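Local coordinates for protein pectate lyase/Amb allergen (Acidovorax citrulli, PDB 4HWV) that probably cleaves pectate, a plant cell-wall polysaccharide, as a secreted, calcium-binding lyase of polysaccharide lyase family 1, at residues Q155-T167 against G181-I195. Numbering follows the deposited sequence. Where two conformers were deposited one is given.
Sequences QRRVVTISVPDNT and GNLMLGTPDAPVANI
Backbone bonds join strands 160-163 and 182-185 in parallel register: Asn-182 N donates to Val-159 O, Ile-161 N to Asn-182 O, Met-184 N to Ile-161 O and Val-163 N to Met-184 O. A water joins the strands near Val-163, donating to Val-163 O (2.8 Å), hydrogen-bonding Ser-162 OG and weakly accepting from Gly-186 N. Apolar contacts line one face, where Val-163 and Leu-185 lie side by side, CB of Val-163 3.7 Å from CD2 of Leu-185. With CG1 anti to the backbone N (chi1 -180°), Val-163 also reaches Ile-195, its CG1 3.8 Å from Ile-195 CD1. On the other face Met-184, bent at chi2 and chi3, brings CE to 3.7 Å from Thr-160 CG2, while Thr-160 OG1 turns back to donate to Arg-156 O at the end of helix 143-159. These pairings join neighbouring coils of the family's right-handed parallel beta-helix; strand 229-234 continues the sheet beyond 182-185, and the side chain of Asn-182 lies, at its nearest atom, about 6 Å from the calcium ion bound by Asp-227, Asp-278 and Asp-282. Polar side chains and backbone bonds (Asn-166 N to Ala-193 O, Thr-167 N to Asn-194 O) join residues 165-167 to the start of strand 192-198. Asp-165 OD2 accepts Ala-193 N at 3.0 Å from above its carboxylate plane, and a second water links the same oxygen to Pro-191 O. The side chains of Asn-166 and Asn-194 cross at about a right angle, amide planes 75° apart; Asn-194 ND2 donates to a lone pair of Asn-166 OD1 (2.9 Å), nearly straight at 168°. Asn-194 OD1 accepts from Thr-34 N and Gly-35 N, and Asn-166 ND2 donates to Lys-76 O, fixing both amide orientations.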
loop_
_atom_site.group_PDB
_atom_site.type_symbol
_atom_site.label_atom_id
_atom_site.label_comp_id
_atom_site.label_asym_id
_atom_site.label_seq_id
_atom_site.Cartn_x
_atom_site.Cartn_y
_atom_site.Cartn_z
ATOM N N GLN A 155 -10.606 -3.328 -19.792
ATOM C CA GLN A 155 -9.416 -3.216 -18.950
ATOM C C GLN A 155 -8.267 -4.083 -19.467
ATOM O O GLN A 155 -7.123 -3.636 -19.488
ATOM C CB GLN A 155 -9.728 -3.509 -17.460
ATOM C CG GLN A 155 -8.488 -3.339 -16.583
ATOM C CD GLN A 155 -8.788 -3.262 -15.103
ATOM O OE1 GLN A 155 -9.532 -4.088 -14.578
ATOM N NE2 GLN A 155 -8.243 -2.250 -14.432
ATOM N N ARG A 156 -8.579 -5.306 -19.893
ATOM C CA ARG A 156 -7.557 -6.185 -20.457
ATOM C C ARG A 156 -6.814 -5.514 -21.608
ATOM O O ARG A 156 -5.581 -5.548 -21.680
ATOM C CB ARG A 156 -8.194 -7.485 -20.931
ATOM C CG ARG A 156 -7.172 -8.477 -21.440
ATOM C CD ARG A 156 -7.838 -9.721 -22.010
ATOM N NE ARG A 156 -8.531 -10.560 -21.020
ATOM C CZ ARG A 156 -7.949 -11.494 -20.268
ATOM N NH1 ARG A 156 -6.641 -11.699 -20.332
ATOM N NH2 ARG A 156 -8.681 -12.235 -19.444
ATOM N N ARG A 157 -7.569 -4.868 -22.495
ATOM C CA ARG A 157 -6.988 -4.230 -23.668
ATOM C C ARG A 157 -6.198 -2.957 -23.334
ATOM O O ARG A 157 -5.376 -2.498 -24.139
ATOM C CB ARG A 157 -8.086 -3.965 -24.685
ATOM C CG ARG A 157 -8.667 -5.296 -25.231
ATOM C CD ARG A 157 -9.930 -5.155 -26.072
ATOM N NE ARG A 157 -9.629 -4.476 -27.319
ATOM C CZ ARG A 157 -10.091 -3.271 -27.623
ATOM N NH1 ARG A 157 -10.891 -2.655 -26.771
ATOM N NH2 ARG A 157 -9.765 -2.694 -28.780
ATOM N N VAL A 158 -6.396 -2.417 -22.135
ATOM C CA VAL A 158 -5.637 -1.266 -21.682
ATOM C C VAL A 158 -4.374 -1.703 -20.931
ATOM O O VAL A 158 -3.280 -1.221 -21.206
ATOM C CB VAL A 158 -6.522 -0.379 -20.780
ATOM C CG1 VAL A 158 -5.714 0.724 -20.118
ATOM C CG2 VAL A 158 -7.642 0.229 -21.601
ATOM N N VAL A 159 -4.527 -2.596 -19.954
ATOM C CA VAL A 159 -3.427 -2.854 -19.035
ATOM C C VAL A 159 -2.434 -3.894 -19.556
ATOM O O VAL A 159 -1.337 -4.015 -19.010
ATOM C CB VAL A 159 -3.905 -3.272 -17.610
ATOM C CG1 VAL A 159 -4.845 -2.214 -17.028
ATOM C CG2 VAL A 159 -4.551 -4.666 -17.619
ATOM N N THR A 160 -2.824 -4.652 -20.588
ATOM C CA THR A 160 -1.931 -5.657 -21.174
ATOM C C THR A 160 -1.108 -5.040 -22.298
ATOM O O THR A 160 -1.679 -4.436 -23.213
ATOM C CB THR A 160 -2.719 -6.843 -21.745
ATOM O OG1 THR A 160 -3.601 -7.348 -20.743
ATOM C CG2 THR A 160 -1.787 -7.948 -22.140
ATOM N N ILE A 161 0.216 -5.200 -22.226
ATOM C CA ILE A 161 1.135 -4.551 -23.145
ATOM C C ILE A 161 1.968 -5.616 -23.856
ATOM O O ILE A 161 2.685 -6.390 -23.204
ATOM C CB ILE A 161 2.089 -3.590 -22.392
ATOM C CG1 ILE A 161 1.315 -2.562 -21.555
ATOM C CG2 ILE A 161 3.045 -2.920 -23.374
ATOM C CD1 ILE A 161 0.478 -1.575 -22.364
ATOM N N SER A 162 1.864 -5.681 -25.177
ATOM C CA SER A 162 2.572 -6.685 -25.961
ATOM C C SER A 162 4.058 -6.334 -26.122
ATOM O O SER A 162 4.404 -5.242 -26.595
ATOM C CB SER A 162 1.915 -6.794 -27.339
ATOM O OG SER A 162 2.525 -7.813 -28.096
ATOM N N VAL A 163 4.929 -7.263 -25.743
ATOM C CA VAL A 163 6.377 -7.058 -25.890
ATOM C C VAL A 163 6.913 -7.939 -27.013
ATOM O O VAL A 163 6.762 -9.155 -26.975
ATOM C CB VAL A 163 7.126 -7.376 -24.575
ATOM C CG1 VAL A 163 8.619 -7.152 -24.739
ATOM C CG2 VAL A 163 6.571 -6.511 -23.440
ATOM N N PRO A 164 7.525 -7.329 -28.036
ATOM C CA PRO A 164 7.995 -8.087 -29.205
ATOM C C PRO A 164 9.429 -8.605 -29.051
ATOM O O PRO A 164 10.088 -8.378 -28.037
ATOM C CB PRO A 164 7.943 -7.034 -30.320
ATOM C CG PRO A 164 8.376 -5.770 -29.599
ATOM C CD PRO A 164 7.714 -5.874 -28.220
ATOM N N ASP A 165 9.911 -9.301 -30.078
ATOM C CA ASP A 165 11.257 -9.871 -30.095
ATOM C C ASP A 165 12.329 -8.830 -29.858
ATOM O O ASP A 165 12.180 -7.654 -30.211
ATOM C CB ASP A 165 11.560 -10.493 -31.461
ATOM C CG ASP A 165 10.509 -11.499 -31.887
ATOM O OD1 ASP A 165 9.372 -11.077 -32.190
ATOM O OD2 ASP A 165 10.814 -12.707 -31.917
ATOM N N ASN A 166 13.444 -9.293 -29.301
ATOM C CA ASN A 166 14.666 -8.498 -29.274
ATOM C C ASN A 166 14.468 -7.175 -28.554
ATOM O O ASN A 166 14.844 -6.113 -29.038
ATOM C CB ASN A 166 15.216 -8.285 -30.689
ATOM C CG ASN A 166 15.432 -9.585 -31.429
ATOM O OD1 ASN A 166 16.058 -10.503 -30.914
ATOM N ND2 ASN A 166 14.912 -9.665 -32.648
ATOM N N THR A 167 13.882 -7.261 -27.365
ATOM C CA THR A 167 13.550 -6.076 -26.598
ATOM C C THR A 167 14.236 -6.088 -25.256
ATOM O O THR A 167 14.174 -7.091 -24.533
ATOM C CB THR A 167 12.029 -6.009 -26.359
ATOM O OG1 THR A 167 11.364 -5.961 -27.626
ATOM C CG2 THR A 167 11.644 -4.767 -25.544
ATOM N N GLY A 181 -0.329 -3.010 -14.590
ATOM C CA GLY A 181 -0.586 -3.779 -15.794
ATOM C C GLY A 181 0.325 -4.961 -15.971
ATOM O O GLY A 181 1.031 -5.382 -15.055
ATOM N N ASN A 182 0.291 -5.484 -17.190
ATOM C CA ASN A 182 0.734 -6.842 -17.464
ATOM C C ASN A 182 1.548 -6.819 -18.735
ATOM O O ASN A 182 0.980 -6.653 -19.824
ATOM C CB ASN A 182 -0.546 -7.685 -17.643
ATOM C CG ASN A 182 -0.317 -9.195 -17.690
ATOM O OD1 ASN A 182 0.768 -9.735 -18.060
ATOM N ND2 ASN A 182 -1.384 -9.910 -17.369
ATOM N N LEU A 183 2.865 -6.997 -18.618
ATOM C CA LEU A 183 3.655 -7.195 -19.819
ATOM C C LEU A 183 3.358 -8.587 -20.368
ATOM O O LEU A 183 3.358 -9.577 -19.617
ATOM C CB LEU A 183 5.156 -7.076 -19.533
ATOM C CG LEU A 183 5.616 -5.727 -18.990
ATOM C CD1 LEU A 183 7.140 -5.742 -18.816
ATOM C CD2 LEU A 183 5.163 -4.575 -19.887
ATOM N N MET A 184 3.086 -8.651 -21.665
ATOM C CA MET A 184 2.756 -9.905 -22.309
ATOM C C MET A 184 3.882 -10.275 -23.265
ATOM O O MET A 184 4.091 -9.621 -24.283
ATOM C CB MET A 184 1.417 -9.751 -23.023
ATOM C CG MET A 184 0.904 -11.001 -23.679
ATOM S SD MET A 184 0.428 -12.265 -22.470
ATOM C CE MET A 184 -0.768 -11.401 -21.438
ATOM N N LEU A 185 4.629 -11.316 -22.909
ATOM C CA LEU A 185 5.788 -11.685 -23.719
ATOM C C LEU A 185 5.373 -12.659 -24.811
ATOM O O LEU A 185 5.350 -13.886 -24.605
ATOM C CB LEU A 185 6.950 -12.216 -22.857
ATOM C CG LEU A 185 7.326 -11.374 -21.629
ATOM C CD1 LEU A 185 8.664 -11.846 -21.055
ATOM C CD2 LEU A 185 7.365 -9.867 -21.893
ATOM N N GLY A 186 5.022 -12.087 -25.956
ATOM C CA GLY A 186 4.504 -12.854 -27.074
ATOM C C GLY A 186 2.993 -13.026 -26.992
ATOM O O GLY A 186 2.378 -12.979 -25.912
ATOM N N THR A 187 2.378 -13.197 -28.150
ATOM C CA THR A 187 0.945 -13.436 -28.235
ATOM C C THR A 187 0.745 -14.685 -29.103
ATOM O O THR A 187 1.664 -15.109 -29.807
ATOM C CB THR A 187 0.198 -12.222 -28.844
ATOM O OG1 THR A 187 0.697 -11.985 -30.165
ATOM C CG2 THR A 187 0.402 -10.968 -28.018
ATOM N N PRO A 188 -0.455 -15.290 -29.064
ATOM C CA PRO A 188 -0.613 -16.541 -29.818
ATOM C C PRO A 188 -0.417 -16.369 -31.305
ATOM O O PRO A 188 0.094 -17.285 -31.945
ATOM C CB PRO A 188 -2.054 -16.967 -29.524
ATOM C CG PRO A 188 -2.677 -15.876 -28.750
ATOM C CD PRO A 188 -1.599 -15.018 -28.181
ATOM N N ASP A 189 -0.794 -15.216 -31.833
ATOM C CA ASP A 189 -0.623 -14.950 -33.257
ATOM C C ASP A 189 0.812 -14.607 -33.637
ATOM O O ASP A 189 1.176 -14.674 -34.806
ATOM C CB ASP A 189 -1.547 -13.808 -33.695
ATOM C CG ASP A 189 -1.281 -12.528 -32.935
ATOM O OD1 ASP A 189 -1.399 -12.548 -31.693
ATOM O OD2 ASP A 189 -0.927 -11.511 -33.588
ATOM N N ALA A 190 1.625 -14.224 -32.652
ATOM C CA ALA A 190 2.986 -13.775 -32.917
ATOM C C ALA A 190 3.902 -14.051 -31.731
ATOM O O ALA A 190 4.184 -13.163 -30.922
ATOM C CB ALA A 190 3.010 -12.274 -33.278
ATOM N N PRO A 191 4.379 -15.296 -31.623
ATOM C CA PRO A 191 5.330 -15.616 -30.560
ATOM C C PRO A 191 6.626 -14.862 -30.788
ATOM O O PRO A 191 6.913 -14.419 -31.909
ATOM C CB PRO A 191 5.539 -17.122 -30.726
ATOM C CG PRO A 191 4.315 -17.591 -31.409
ATOM C CD PRO A 191 3.968 -16.496 -32.368
ATOM N N VAL A 192 7.406 -14.719 -29.733
ATOM C CA VAL A 192 8.587 -13.879 -29.751
ATOM C C VAL A 192 9.759 -14.585 -29.082
ATOM O O VAL A 192 9.596 -15.591 -28.394
ATOM C CB VAL A 192 8.342 -12.538 -28.996
ATOM C CG1 VAL A 192 7.172 -11.780 -29.633
ATOM C CG2 VAL A 192 8.096 -12.794 -27.504
ATOM N N ALA A 193 10.944 -14.023 -29.250
ATOM C CA ALA A 193 12.116 -14.507 -28.543
ATOM C C ALA A 193 12.994 -13.338 -28.156
ATOM O O ALA A 193 12.957 -12.279 -28.793
ATOM C CB ALA A 193 12.921 -15.470 -29.418
ATOM N N ASN A 194 13.800 -13.557 -27.119
ATOM C CA ASN A 194 14.974 -12.731 -26.827
ATOM C C ASN A 194 14.620 -11.397 -26.153
ATOM O O ASN A 194 14.670 -10.326 -26.774
ATOM C CB ASN A 194 15.827 -12.528 -28.075
ATOM C CG ASN A 194 17.169 -11.957 -27.731
ATOM O OD1 ASN A 194 17.705 -12.244 -26.646
ATOM N ND2 ASN A 194 17.741 -11.156 -28.641
ATOM N N ILE A 195 14.262 -11.470 -24.871
ATOM C CA ILE A 195 13.772 -10.311 -24.120
ATOM C C ILE A 195 14.529 -10.206 -22.801
ATOM O O ILE A 195 14.743 -11.221 -22.121
ATOM C CB ILE A 195 12.252 -10.424 -23.871
ATOM C CG1 ILE A 195 11.488 -10.259 -25.194
ATOM C CG2 ILE A 195 11.788 -9.393 -22.837
ATOM C CD1 ILE A 195 10.021 -10.707 -25.128
HETATM O O HOH W 1 4.229 -9.848 -27.897
HETATM O O HOH W 2 9.431 -14.535 -33.331
#